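O-succinylhomoserine sulfhydrylase (Mycobacterium tuberculosis, PDB 3NDN) probably makes L-homocysteine from O-succinyl-L-homoserine and hydrogen sulfide with the help of pyridoxal 5'-phosphate, on the way to methionine. Local coordinates at residues S52-G57 against V74-G79; S84-R89 against A99-S104; G120-A125 against L163-Q168; R290-L295 against T327-A332; M351-I356 against D403-D408. All blocks are in the same frame, centred on the assembly; numbering follows the deposited sequence.

Contact 1. Residues S52-G57 against V74-G79; sequences SGYVYG and VYSRYG
Tyr54 reaches from the segment 52-57 across the backbone of 74-79, its CD2, CE2 and hydroxyl passing Val74, Tyr75 and Ser76 in turn. Its CG stands anti to its own carbonyl carbon (chi1 -54°), and from CB, which points toward the other segment, the ring runs along the backbone of 74-76. CD2 lies 3.6 Å from Val74 C, and Val74 O sits at the ring edge, in its plane. One atom further out, CE2 comes 3.8 Å from Tyr75 N. The tip, Tyr54 OH, ends 3.0 Å from Ser76 OG, whose hydroxyl is already hydrogen-bonded to Thr51 O and Asn80 ND2, with Gly79 O somewhat further away.

Both segments are loop, and the direct backbone link between them is the bond from Ser76 N to Ser52 O, 2.9 Å long and nearly straight at 165°. The same carbonyl oxygen lies 3.3 Å from Tyr75 CD2. This is the part of a trans-sulfuration enzyme of the PLP aminotransferase fold type that one subunit lends to the active site of its partner: Tyr75 OH and Arg77 NE hydrogen-bond to the pyridoxal phosphate-lysine of the second subunit, and Ser52 OG to Asn359 of that subunit. Gly53 and Val55 meet a third subunit through their backbones.

A water completes the seam, donating to Val74 O at 2.7 Å and accepting a weak bond from Tyr54 N. Beyond it, the Tyr56 hydroxyl comes up to Val74, 3.8 Å from Val74 CA and close to both methyls, while the Tyr56 ring packs on helix 59-66.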
# COMPACT_ATOMS: atom_id res chain seq x y z
N SER A 52 14.67 -2.30 2.55
CA SER A 52 15.49 -2.00 3.74
C SER A 52 16.98 -1.78 3.41
O SER A 52 17.64 -0.96 4.07
CB SER A 52 15.31 -3.08 4.83
OG SER A 52 15.66 -4.38 4.35
N GLY A 53 17.49 -2.50 2.40
CA GLY A 53 18.92 -2.46 2.01
C GLY A 53 19.17 -2.01 0.57
O GLY A 53 18.20 -1.80 -0.18
N TYR A 54 20.46 -1.89 0.20
CA TYR A 54 20.91 -1.42 -1.13
C TYR A 54 22.09 -2.31 -1.60
O TYR A 54 22.71 -3.00 -0.78
CB TYR A 54 21.29 0.09 -1.11
CG TYR A 54 20.13 0.92 -0.56
CD1 TYR A 54 19.19 1.50 -1.41
CD2 TYR A 54 19.94 1.04 0.81
CE1 TYR A 54 18.07 2.21 -0.90
CE2 TYR A 54 18.82 1.73 1.34
CZ TYR A 54 17.90 2.32 0.47
OH TYR A 54 16.80 3.00 0.98
N VAL A 55 22.37 -2.30 -2.89
CA VAL A 55 23.49 -3.07 -3.45
C VAL A 55 24.58 -2.14 -4.02
O VAL A 55 24.33 -0.95 -4.27
CB VAL A 55 22.99 -4.09 -4.53
CG1 VAL A 55 21.99 -5.07 -3.92
CG2 VAL A 55 22.38 -3.36 -5.75
N TYR A 56 25.79 -2.68 -4.24
CA TYR A 56 26.92 -1.88 -4.73
C TYR A 56 27.59 -2.57 -5.93
O TYR A 56 27.65 -3.79 -5.99
CB TYR A 56 27.97 -1.66 -3.61
CG TYR A 56 27.37 -1.28 -2.28
CD1 TYR A 56 26.93 0.03 -2.04
CD2 TYR A 56 27.20 -2.22 -1.27
CE1 TYR A 56 26.34 0.39 -0.84
CE2 TYR A 56 26.61 -1.87 -0.04
CZ TYR A 56 26.19 -0.56 0.17
OH TYR A 56 25.59 -0.19 1.36
N GLY A 57 28.06 -1.76 -6.88
CA GLY A 57 28.74 -2.26 -8.09
C GLY A 57 30.07 -2.98 -7.86
O GLY A 57 30.48 -3.81 -8.69
N VAL A 74 22.51 3.45 2.13
CA VAL A 74 23.12 2.31 2.86
C VAL A 74 22.11 1.42 3.60
O VAL A 74 22.17 0.19 3.49
CB VAL A 74 24.24 2.79 3.86
CG1 VAL A 74 24.75 1.64 4.74
CG2 VAL A 74 25.40 3.42 3.10
N TYR A 75 21.19 2.02 4.35
CA TYR A 75 20.21 1.25 5.10
C TYR A 75 19.05 2.16 5.49
O TYR A 75 19.27 3.29 5.95
CB TYR A 75 20.84 0.64 6.37
CG TYR A 75 20.01 -0.46 7.03
CD1 TYR A 75 19.41 -0.25 8.28
CD2 TYR A 75 19.85 -1.71 6.42
CE1 TYR A 75 18.65 -1.26 8.91
CE2 TYR A 75 19.10 -2.73 7.04
CZ TYR A 75 18.50 -2.50 8.27
OH TYR A 75 17.76 -3.50 8.88
N SER A 76 17.83 1.67 5.29
CA SER A 76 16.62 2.48 5.45
C SER A 76 16.28 2.97 6.85
O SER A 76 15.50 3.94 6.98
CB SER A 76 15.41 1.78 4.81
OG SER A 76 15.49 1.84 3.39
N ARG A 77 16.84 2.36 7.91
CA ARG A 77 16.65 2.89 9.26
C ARG A 77 17.08 4.35 9.35
O ARG A 77 16.48 5.12 10.11
CB ARG A 77 17.36 2.06 10.35
CG ARG A 77 16.69 2.16 11.74
CD ARG A 77 17.55 1.61 12.92
NE ARG A 77 18.13 0.29 12.64
CZ ARG A 77 19.41 0.08 12.36
NH1 ARG A 77 19.85 -1.16 12.11
NH2 ARG A 77 20.27 1.10 12.33
N TYR A 78 18.10 4.75 8.59
CA TYR A 78 18.50 6.17 8.64
C TYR A 78 18.60 6.94 7.32
O TYR A 78 18.98 8.11 7.34
CB TYR A 78 19.78 6.35 9.44
CG TYR A 78 20.90 5.45 9.02
CD1 TYR A 78 21.09 4.21 9.64
CD2 TYR A 78 21.80 5.83 8.03
CE1 TYR A 78 22.13 3.38 9.28
CE2 TYR A 78 22.86 4.99 7.66
CZ TYR A 78 23.01 3.77 8.29
OH TYR A 78 24.03 2.91 7.94
N GLY A 79 18.26 6.31 6.21
CA GLY A 79 18.12 7.03 4.93
C GLY A 79 17.44 6.18 3.87
O GLY A 79 17.82 5.02 3.68
O HOH W 1 22.01 -2.44 3.10

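Contact 2. Residues S84-R89 against A99-S104; sequences SVFEER and AFATAS
The helix 84-89 and the strand 99-102 run at 126° to one another, their axes approaching to 7.8 Å, with the CA atoms of Glu87 and Ala99 the nearest pair. Glu87 carries most of the contact. Its CG is anti to the carbonyl carbon (chi1 -75°) and the chain is extended beyond it, which lays the carboxylate alongside the strand. There OE2 accepts the backbone N-H of Ala101 at 3.0 Å, in a nearly straight bond of 165° that uses the anti lone pair, the one away from OE1. A main-chain N-H of this strand, outermost in the sheet within the chain, thus finds its acceptor in a helix side chain. Glu87 OE2 also lies 3.6 Å from Phe100 CA.

Around this bond the small side chains of the strand face the helix. Ala99 CB sits 3.7 Å from Glu87 O, and Ala101 CB fits between the Glu87 chain and Phe86, meeting Phe86 CD2 at 4.0 Å from the edge of the ring, in its plane. Met262 touches both Phe86 and Ala101. Phe100 points to the other side of the strand, against Ile247 and Met255 of helix 244-258.

With two alanines facing it, the helix lies close to a mixed, seven-stranded sheet that has helices packed on both sides, the layered alpha/beta/alpha architecture of the large domain of PLP-dependent enzymes of this family.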
# COMPACT_ATOMS: atom_id res chain seq x y z
N SER A 84 13.46 10.73 1.89
CA SER A 84 14.15 11.99 1.56
C SER A 84 13.26 13.03 0.86
O SER A 84 13.44 14.24 1.08
CB SER A 84 15.40 11.72 0.69
OG SER A 84 16.40 11.05 1.43
N VAL A 85 12.32 12.58 0.01
CA VAL A 85 11.41 13.48 -0.68
C VAL A 85 10.44 14.14 0.33
O VAL A 85 10.22 15.35 0.26
CB VAL A 85 10.60 12.75 -1.82
CG1 VAL A 85 9.56 13.67 -2.46
CG2 VAL A 85 11.56 12.18 -2.91
N PHE A 86 9.93 13.36 1.30
CA PHE A 86 9.06 13.93 2.37
C PHE A 86 9.83 14.99 3.20
O PHE A 86 9.29 16.09 3.46
CB PHE A 86 8.50 12.83 3.33
CG PHE A 86 7.92 13.39 4.61
CD1 PHE A 86 6.72 14.08 4.59
CD2 PHE A 86 8.61 13.24 5.83
CE1 PHE A 86 6.19 14.62 5.77
CE2 PHE A 86 8.09 13.77 7.00
CZ PHE A 86 6.89 14.47 6.98
N GLU A 87 11.04 14.64 3.63
CA GLU A 87 11.92 15.51 4.45
C GLU A 87 12.20 16.84 3.73
O GLU A 87 12.09 17.92 4.33
CB GLU A 87 13.25 14.83 4.78
CG GLU A 87 13.20 13.72 5.85
CD GLU A 87 14.48 12.87 5.94
OE1 GLU A 87 15.29 12.88 4.97
OE2 GLU A 87 14.68 12.16 6.98
N GLU A 88 12.54 16.76 2.45
CA GLU A 88 12.90 17.97 1.70
C GLU A 88 11.71 18.86 1.35
O GLU A 88 11.81 20.10 1.40
CB GLU A 88 13.74 17.62 0.46
CG GLU A 88 14.15 18.83 -0.40
CD GLU A 88 15.33 19.62 0.15
OE1 GLU A 88 15.84 19.28 1.26
OE2 GLU A 88 15.76 20.58 -0.55
N ARG A 89 10.58 18.25 1.01
CA ARG A 89 9.35 19.01 0.76
C ARG A 89 8.90 19.80 2.00
O ARG A 89 8.59 21.00 1.90
CB ARG A 89 8.22 18.09 0.22
CG ARG A 89 6.92 18.82 -0.20
CD ARG A 89 5.99 17.89 -1.04
NE ARG A 89 6.60 17.56 -2.34
CZ ARG A 89 6.03 16.81 -3.29
NH1 ARG A 89 6.68 16.59 -4.43
NH2 ARG A 89 4.83 16.25 -3.10
N ALA A 99 16.39 18.80 7.94
CA ALA A 99 15.24 18.00 8.43
C ALA A 99 15.53 16.49 8.59
O ALA A 99 16.38 15.93 7.87
CB ALA A 99 14.04 18.17 7.49
N PHE A 100 14.83 15.85 9.53
CA PHE A 100 14.91 14.40 9.77
C PHE A 100 13.52 13.85 10.13
O PHE A 100 12.88 14.37 11.04
CB PHE A 100 15.90 14.07 10.91
CG PHE A 100 16.67 12.77 10.70
CD1 PHE A 100 18.05 12.78 10.52
CD2 PHE A 100 15.99 11.55 10.63
CE1 PHE A 100 18.76 11.59 10.29
CE2 PHE A 100 16.70 10.35 10.41
CZ PHE A 100 18.08 10.38 10.24
N ALA A 101 13.06 12.83 9.39
CA ALA A 101 11.73 12.23 9.59
C ALA A 101 11.73 11.19 10.72
O ALA A 101 12.75 10.51 10.92
CB ALA A 101 11.23 11.57 8.27
N THR A 102 10.60 11.05 11.42
CA THR A 102 10.45 10.09 12.57
C THR A 102 9.16 9.24 12.48
O THR A 102 8.30 9.51 11.63
CB THR A 102 10.45 10.82 13.92
OG1 THR A 102 9.24 11.58 14.04
CG2 THR A 102 11.66 11.77 14.10
N ALA A 103 9.00 8.24 13.36
CA ALA A 103 7.84 7.31 13.33
C ALA A 103 6.52 7.97 13.81
O ALA A 103 5.43 7.49 13.49
CB ALA A 103 8.13 6.03 14.18
N SER A 104 6.64 9.04 14.57
CA SER A 104 5.46 9.71 15.17
C SER A 104 5.84 11.11 15.63
O SER A 104 7.03 11.45 15.66
CB SER A 104 4.92 8.89 16.36
OG SER A 104 5.80 8.95 17.48

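Contact 3. Residues G120-A125 against L163-Q168; sequences GDRLVA and LSVPTQ
The guanidinium of Arg122 meets Val165 with one face and Thr167 with its edge. Val165 CG2 lies 3.5 Å above the plane, over its centre, the two side chains crossing at about a right angle. At the edge, NH1 gives a hydrogen bond of 2.9 Å to Thr167 OG1, which is nearly in the guanidinium plane although the N-H points well off the line (134°). The Arg122 chain is extended from CG to NE, with CG anti to the backbone N (chi1 -177°), and this carries the group across the loop, CD passing Pro166 O on the way. Arg122 NH1 has a further acceptor in Ala162 O, at the end of helix 156-162.

The amide of Gln168 is the second flat group. Folded back at chi2, it offers OE1 to Arg122 N at 2.8 Å, in the carbonyl plane, and its own backbone N bonds Arg122 O at 3.1 Å. Arg122 is therefore held through both N and O by one residue, just where strand 122-126 starts beside strand 169-173 in the seven-stranded sheet. The side chains of Asp121 and Gln168 cross at about a right angle, with carboxylate and amide planes 42° apart, while Asp121 OD2 bonds Gly118 N.

Further in, Val124 CG2 touches Leu163 CD2 and Thr167 CG2, both at 4.0 Å. The Thr167 hydroxyl accepts from Arg122 and donates to Val165 O, with OG1 and that oxygen 3.0 Å apart, so the direction of its proton is set and it ties the arginine to the loop backbone.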
# COMPACT_ATOMS: atom_id res chain seq x y z
N GLY A 120 22.51 15.61 33.85
CA GLY A 120 23.09 16.85 34.40
C GLY A 120 22.73 18.14 33.68
O GLY A 120 22.91 19.23 34.23
N ASP A 121 22.24 18.02 32.44
CA ASP A 121 21.78 19.17 31.67
C ASP A 121 20.44 19.69 32.18
O ASP A 121 19.76 19.01 32.94
CB ASP A 121 21.70 18.83 30.18
CG ASP A 121 23.07 18.61 29.56
OD1 ASP A 121 24.03 19.34 29.91
OD2 ASP A 121 23.20 17.70 28.71
N ARG A 122 20.06 20.90 31.75
CA ARG A 122 18.92 21.64 32.34
C ARG A 122 17.88 22.05 31.28
O ARG A 122 18.24 22.62 30.25
CB ARG A 122 19.45 22.89 33.06
CG ARG A 122 18.41 23.75 33.80
CD ARG A 122 19.10 24.81 34.70
NE ARG A 122 18.18 25.35 35.71
CZ ARG A 122 17.42 26.42 35.54
NH1 ARG A 122 17.46 27.10 34.40
NH2 ARG A 122 16.61 26.82 36.52
N LEU A 123 16.60 21.77 31.57
CA LEU A 123 15.46 22.12 30.69
C LEU A 123 14.48 23.06 31.40
O LEU A 123 14.15 22.84 32.56
CB LEU A 123 14.71 20.83 30.25
CG LEU A 123 13.29 20.89 29.66
CD1 LEU A 123 13.26 21.64 28.33
CD2 LEU A 123 12.66 19.50 29.48
N VAL A 124 14.04 24.12 30.71
CA VAL A 124 12.92 24.95 31.19
C VAL A 124 11.71 24.80 30.25
O VAL A 124 11.79 25.10 29.06
CB VAL A 124 13.33 26.44 31.33
CG1 VAL A 124 12.15 27.30 31.77
CG2 VAL A 124 14.48 26.58 32.34
N ALA A 125 10.58 24.35 30.79
CA ALA A 125 9.41 24.04 29.96
C ALA A 125 8.16 24.73 30.47
O ALA A 125 8.03 24.93 31.67
CB ALA A 125 9.19 22.53 29.91
N LEU A 163 15.24 31.46 33.69
CA LEU A 163 16.36 31.58 32.75
C LEU A 163 17.48 32.55 33.22
O LEU A 163 18.19 33.14 32.40
CB LEU A 163 15.84 31.97 31.34
CG LEU A 163 15.01 30.93 30.56
CD1 LEU A 163 14.35 31.55 29.33
CD2 LEU A 163 15.82 29.68 30.17
N SER A 164 17.64 32.70 34.53
CA SER A 164 18.69 33.58 35.06
C SER A 164 20.00 32.83 35.36
O SER A 164 20.96 33.41 35.86
CB SER A 164 18.19 34.35 36.28
OG SER A 164 17.95 33.47 37.35
N VAL A 165 20.02 31.53 35.07
CA VAL A 165 21.24 30.70 35.14
C VAL A 165 21.42 29.93 33.82
O VAL A 165 20.44 29.75 33.10
CB VAL A 165 21.22 29.72 36.35
CG1 VAL A 165 21.18 30.47 37.69
CG2 VAL A 165 20.07 28.71 36.24
N PRO A 166 22.66 29.48 33.49
CA PRO A 166 22.88 28.72 32.24
C PRO A 166 21.93 27.54 32.06
O PRO A 166 21.70 26.78 33.00
CB PRO A 166 24.33 28.24 32.36
CG PRO A 166 25.00 29.30 33.24
CD PRO A 166 23.93 29.76 34.20
N THR A 167 21.41 27.41 30.84
CA THR A 167 20.35 26.45 30.49
C THR A 167 20.67 25.83 29.11
O THR A 167 21.29 26.49 28.25
CB THR A 167 18.96 27.17 30.52
OG1 THR A 167 18.73 27.69 31.84
CG2 THR A 167 17.80 26.25 30.12
N GLN A 168 20.28 24.56 28.90
CA GLN A 168 20.53 23.85 27.63
C GLN A 168 19.34 23.89 26.64
O GLN A 168 19.55 24.05 25.43
CB GLN A 168 20.96 22.40 27.88
CG GLN A 168 22.45 22.22 28.20
CD GLN A 168 22.82 22.70 29.60
OE1 GLN A 168 22.14 22.37 30.58
NE2 GLN A 168 23.87 23.51 29.69

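Contact 4. Residues R290-L295 against T327-A332; sequences RIAEFL and TVVTFA
Leu295 lies over one face of the Phe331 ring in the small C-terminal domain of the PLP-dependent fold, where the end of helix 277-296 packs on strand 328-333 of a five-stranded mixed sheet. Leu295 CD2 stands over the centre of the ring, 4.0 Å from the centroid, a clear CH-pi contact. The other methyl, Leu295 CD1, reaches Phe331 CD2 at 3.9 Å and Val329 CG1 at 4.0 Å, so that one leucine bridges two strand residues on the same side of the sheet. Val329 CG1 also lies against Ala292, 4.1 Å from its CB, and Ile291 CG2 meets Val329 CG2 at 4.5 Å.

The near-parallel run of the two short axes, 12° apart and 8.9 Å at closest approach, lets Ala292 and Leu295 follow Val329 and Phe331 in step. Behind them, Val304 of strand 301-305 touches both Leu295 and Val329, Val393 of strand 392-396 touches Phe331, and Ile409 of helix 402-413 packs on Ile291. Phe331 CG sits between the backbone N and the carbonyl carbon (chi1 70°), which sets the ring off toward the helix, its face then presented to Leu295 CD2, 3° off the ring normal.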
# COMPACT_ATOMS: atom_id res chain seq x y z
N ARG A 290 -15.96 31.10 11.41
CA ARG A 290 -17.43 31.23 11.37
C ARG A 290 -18.13 30.49 12.52
O ARG A 290 -19.11 30.98 13.07
CB ARG A 290 -18.01 30.74 10.02
CG ARG A 290 -17.83 31.69 8.82
CD ARG A 290 -18.59 31.18 7.57
NE ARG A 290 -20.01 30.97 7.85
CZ ARG A 290 -20.87 30.30 7.08
NH1 ARG A 290 -20.49 29.75 5.93
NH2 ARG A 290 -22.14 30.18 7.47
N ILE A 291 -17.63 29.30 12.84
CA ILE A 291 -18.18 28.47 13.93
C ILE A 291 -17.95 29.11 15.32
O ILE A 291 -18.84 29.10 16.18
CB ILE A 291 -17.66 26.97 13.84
CG1 ILE A 291 -18.32 26.26 12.65
CG2 ILE A 291 -17.94 26.17 15.13
CD1 ILE A 291 -17.59 24.98 12.15
N ALA A 292 -16.77 29.71 15.51
CA ALA A 292 -16.45 30.42 16.75
C ALA A 292 -17.39 31.61 16.97
O ALA A 292 -17.89 31.82 18.08
CB ALA A 292 -15.00 30.89 16.74
N GLU A 293 -17.65 32.37 15.90
CA GLU A 293 -18.58 33.50 15.96
C GLU A 293 -20.03 33.07 16.23
O GLU A 293 -20.77 33.76 16.96
CB GLU A 293 -18.45 34.35 14.67
CG GLU A 293 -17.09 35.04 14.52
CD GLU A 293 -16.83 35.59 13.12
OE1 GLU A 293 -17.60 35.27 12.18
OE2 GLU A 293 -15.84 36.34 12.95
N PHE A 294 -20.44 31.94 15.66
CA PHE A 294 -21.79 31.39 15.88
C PHE A 294 -21.99 30.96 17.34
O PHE A 294 -23.01 31.29 17.96
CB PHE A 294 -22.10 30.24 14.90
CG PHE A 294 -23.37 29.49 15.23
CD1 PHE A 294 -24.62 29.99 14.85
CD2 PHE A 294 -23.32 28.30 15.96
CE1 PHE A 294 -25.78 29.31 15.17
CE2 PHE A 294 -24.48 27.61 16.29
CZ PHE A 294 -25.72 28.11 15.89
N LEU A 295 -21.01 30.24 17.88
CA LEU A 295 -21.03 29.84 19.29
C LEU A 295 -21.02 31.06 20.24
O LEU A 295 -21.79 31.10 21.21
CB LEU A 295 -19.89 28.87 19.60
CG LEU A 295 -20.06 27.41 19.13
CD1 LEU A 295 -18.71 26.68 18.98
CD2 LEU A 295 -21.01 26.62 20.03
N THR A 327 -7.80 25.65 13.48
CA THR A 327 -8.95 24.80 13.09
C THR A 327 -9.71 24.15 14.27
O THR A 327 -10.55 23.27 14.05
CB THR A 327 -8.51 23.66 12.12
OG1 THR A 327 -7.64 22.76 12.81
CG2 THR A 327 -7.80 24.22 10.89
N VAL A 328 -9.41 24.57 15.51
CA VAL A 328 -10.03 24.02 16.73
C VAL A 328 -10.73 25.14 17.54
O VAL A 328 -10.16 26.22 17.74
CB VAL A 328 -8.97 23.33 17.62
CG1 VAL A 328 -9.62 22.63 18.81
CG2 VAL A 328 -8.14 22.32 16.81
N VAL A 329 -11.96 24.87 17.99
CA VAL A 329 -12.76 25.81 18.81
C VAL A 329 -13.15 25.20 20.16
O VAL A 329 -13.75 24.12 20.21
CB VAL A 329 -14.05 26.23 18.07
CG1 VAL A 329 -14.80 27.33 18.86
CG2 VAL A 329 -13.74 26.68 16.63
N THR A 330 -12.83 25.89 21.26
CA THR A 330 -13.17 25.45 22.62
C THR A 330 -14.26 26.37 23.20
O THR A 330 -14.21 27.58 23.01
CB THR A 330 -11.89 25.44 23.51
OG1 THR A 330 -10.90 24.58 22.93
CG2 THR A 330 -12.19 24.94 24.94
N PHE A 331 -15.26 25.79 23.89
CA PHE A 331 -16.31 26.58 24.56
C PHE A 331 -16.85 25.94 25.86
O PHE A 331 -16.65 24.76 26.12
CB PHE A 331 -17.47 26.89 23.61
CG PHE A 331 -18.31 25.69 23.22
CD1 PHE A 331 -19.55 25.48 23.82
CD2 PHE A 331 -17.88 24.80 22.24
CE1 PHE A 331 -20.35 24.38 23.47
CE2 PHE A 331 -18.67 23.70 21.87
CZ PHE A 331 -19.90 23.49 22.50
N ALA A 332 -17.57 26.75 26.65
CA ALA A 332 -18.19 26.28 27.89
C ALA A 332 -19.70 26.57 27.91
O ALA A 332 -20.13 27.66 27.52
CB ALA A 332 -17.51 26.91 29.12

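Contact 5. Residues M351-I356 against D403-D408; sequences MRLIDI and DDLIAD
Asp408 of helix 402-413 receives three successive backbone N-H groups of the turn 352-354, its carboxylate fastening the C-terminal helix to the loop leading into strand 355-356 of the C-terminal domain sheet. Arg352 N bonds OD1 at 2.9 Å, nearly straight (169°), on its syn lone pair. OD2 accepts the other two from the same face of its plane: Leu353 N at 3.0 Å from well above that plane, and Ile354 N at 3.0 Å almost along the C-O bond. With CG anti to the backbone N (chi1 -164°), Asp408 extends its carboxylate into the turn. Three bonds fix its rotation and would probably favour the charged form.

Apolar groups close in round the carboxylate. Leu353 CB lies 3.4 Å from Asp408 OD2, and Met351, crossing the aspartate at about a right angle, brings SD near the same oxygen. One helical turn back, Leu405 CD2 packs on Ile354 CG1 at 3.7 Å, the two chains again crossing steeply, while Leu353 CD2 lies over Asp404 CB and the Asp404 carbonyl.

Leu353 and Asp404 face the fourth subunit: Leu353 packs on its Arg33, and Asp404 OD2 bonds its Thr29 and Ser26. The exposed side belongs to Arg352, whose chain leads away from the helix after CB and folds back on its own segment. Its NH1 bonds Asp349 O and also donates to Met351 O at 3.0 Å, from above the carbonyl plane.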
# COMPACT_ATOMS: atom_id res chain seq x y z
N MET A 351 -25.30 14.99 18.69
CA MET A 351 -24.63 15.15 17.37
C MET A 351 -25.01 14.01 16.42
O MET A 351 -24.99 12.84 16.84
CB MET A 351 -23.11 15.18 17.53
CG MET A 351 -22.55 16.21 18.50
SD MET A 351 -22.38 17.84 17.76
CE MET A 351 -21.57 18.76 19.07
N ARG A 352 -25.34 14.35 15.17
CA ARG A 352 -25.67 13.34 14.14
C ARG A 352 -24.78 13.40 12.88
O ARG A 352 -24.91 12.55 11.99
CB ARG A 352 -27.16 13.41 13.77
CG ARG A 352 -28.14 13.01 14.90
CD ARG A 352 -28.12 11.49 15.17
NE ARG A 352 -28.97 11.08 16.31
CZ ARG A 352 -28.59 11.08 17.59
NH1 ARG A 352 -27.36 11.47 17.95
NH2 ARG A 352 -29.44 10.69 18.52
N LEU A 353 -23.90 14.40 12.80
CA LEU A 353 -22.92 14.53 11.70
C LEU A 353 -21.47 14.44 12.19
O LEU A 353 -20.66 13.69 11.62
CB LEU A 353 -23.16 15.82 10.87
CG LEU A 353 -22.30 16.06 9.62
CD1 LEU A 353 -22.64 15.10 8.47
CD2 LEU A 353 -22.40 17.51 9.11
N ILE A 354 -21.16 15.24 13.21
CA ILE A 354 -19.84 15.27 13.85
C ILE A 354 -19.66 13.99 14.71
O ILE A 354 -20.58 13.61 15.43
CB ILE A 354 -19.69 16.57 14.71
CG1 ILE A 354 -19.75 17.83 13.83
CG2 ILE A 354 -18.41 16.58 15.57
CD1 ILE A 354 -20.06 19.14 14.58
N ASP A 355 -18.51 13.30 14.57
CA ASP A 355 -18.18 12.09 15.35
C ASP A 355 -17.59 12.42 16.73
O ASP A 355 -16.85 13.40 16.85
CB ASP A 355 -17.11 11.21 14.63
CG ASP A 355 -17.60 10.59 13.31
OD1 ASP A 355 -18.65 9.91 13.28
OD2 ASP A 355 -16.88 10.74 12.29
N ILE A 356 -17.86 11.59 17.74
CA ILE A 356 -17.21 11.70 19.08
C ILE A 356 -15.83 11.00 19.01
O ILE A 356 -15.76 9.80 18.79
CB ILE A 356 -18.08 11.05 20.21
CG1 ILE A 356 -19.46 11.71 20.30
CG2 ILE A 356 -17.38 11.10 21.60
CD1 ILE A 356 -20.48 10.94 21.16
N ASP A 403 -22.38 25.35 6.76
CA ASP A 403 -23.80 25.41 7.10
C ASP A 403 -24.33 24.09 7.68
O ASP A 403 -25.18 24.09 8.55
CB ASP A 403 -24.64 25.79 5.86
CG ASP A 403 -24.37 27.21 5.38
OD1 ASP A 403 -24.00 28.09 6.20
OD2 ASP A 403 -24.57 27.45 4.16
N ASP A 404 -23.83 22.96 7.18
CA ASP A 404 -24.26 21.64 7.67
C ASP A 404 -23.72 21.42 9.10
O ASP A 404 -24.40 20.81 9.93
CB ASP A 404 -23.78 20.50 6.74
CG ASP A 404 -24.50 20.47 5.37
OD1 ASP A 404 -25.66 20.91 5.25
OD2 ASP A 404 -23.89 19.97 4.39
N LEU A 405 -22.50 21.90 9.37
CA LEU A 405 -21.88 21.76 10.71
C LEU A 405 -22.59 22.64 11.76
O LEU A 405 -22.84 22.19 12.89
CB LEU A 405 -20.39 22.07 10.66
CG LEU A 405 -19.48 21.08 9.89
CD1 LEU A 405 -18.11 21.68 9.63
CD2 LEU A 405 -19.35 19.75 10.66
N ILE A 406 -22.89 23.88 11.39
CA ILE A 406 -23.65 24.80 12.26
C ILE A 406 -25.04 24.26 12.62
O ILE A 406 -25.44 24.31 13.78
CB ILE A 406 -23.70 26.25 11.68
CG1 ILE A 406 -22.32 26.90 11.85
CG2 ILE A 406 -24.77 27.09 12.40
CD1 ILE A 406 -22.08 28.15 11.01
N ALA A 407 -25.75 23.73 11.62
CA ALA A 407 -27.02 23.04 11.84
C ALA A 407 -26.91 21.89 12.87
O ALA A 407 -27.77 21.77 13.72
CB ALA A 407 -27.60 22.52 10.51
N ASP A 408 -25.88 21.05 12.76
CA ASP A 408 -25.67 19.92 13.69
C ASP A 408 -25.37 20.40 15.11
O ASP A 408 -25.87 19.82 16.08
CB ASP A 408 -24.52 18.99 13.18
CG ASP A 408 -24.51 17.61 13.86
OD1 ASP A 408 -25.59 17.04 14.14
OD2 ASP A 408 -23.40 17.05 14.08

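How the contacts relate
From the N terminus the contacts follow in series, none nested in or crossing another. Contact 1 closes the loop round helix 59-66 at the subunit interfaces. Contact 2 closes the short connection from helix 81-94 to strand 98-102 and touches contact 1 where Tyr78 O meets the Phe100 ring. Contact 3 spans two helices and a strand toward the other edge of the same seven-stranded sheet. In the five-stranded sheet, contact 4 closes the stretch holding strand 301-305 and helix 315-321, and contact 5 that holding strands 366-368 and 392-396 and helix 379-385. Packing of Ile291 and Phe294 on Ile406 and the Arg290-Asp403 salt bridge join these two, linking helices 277-296 and 402-413.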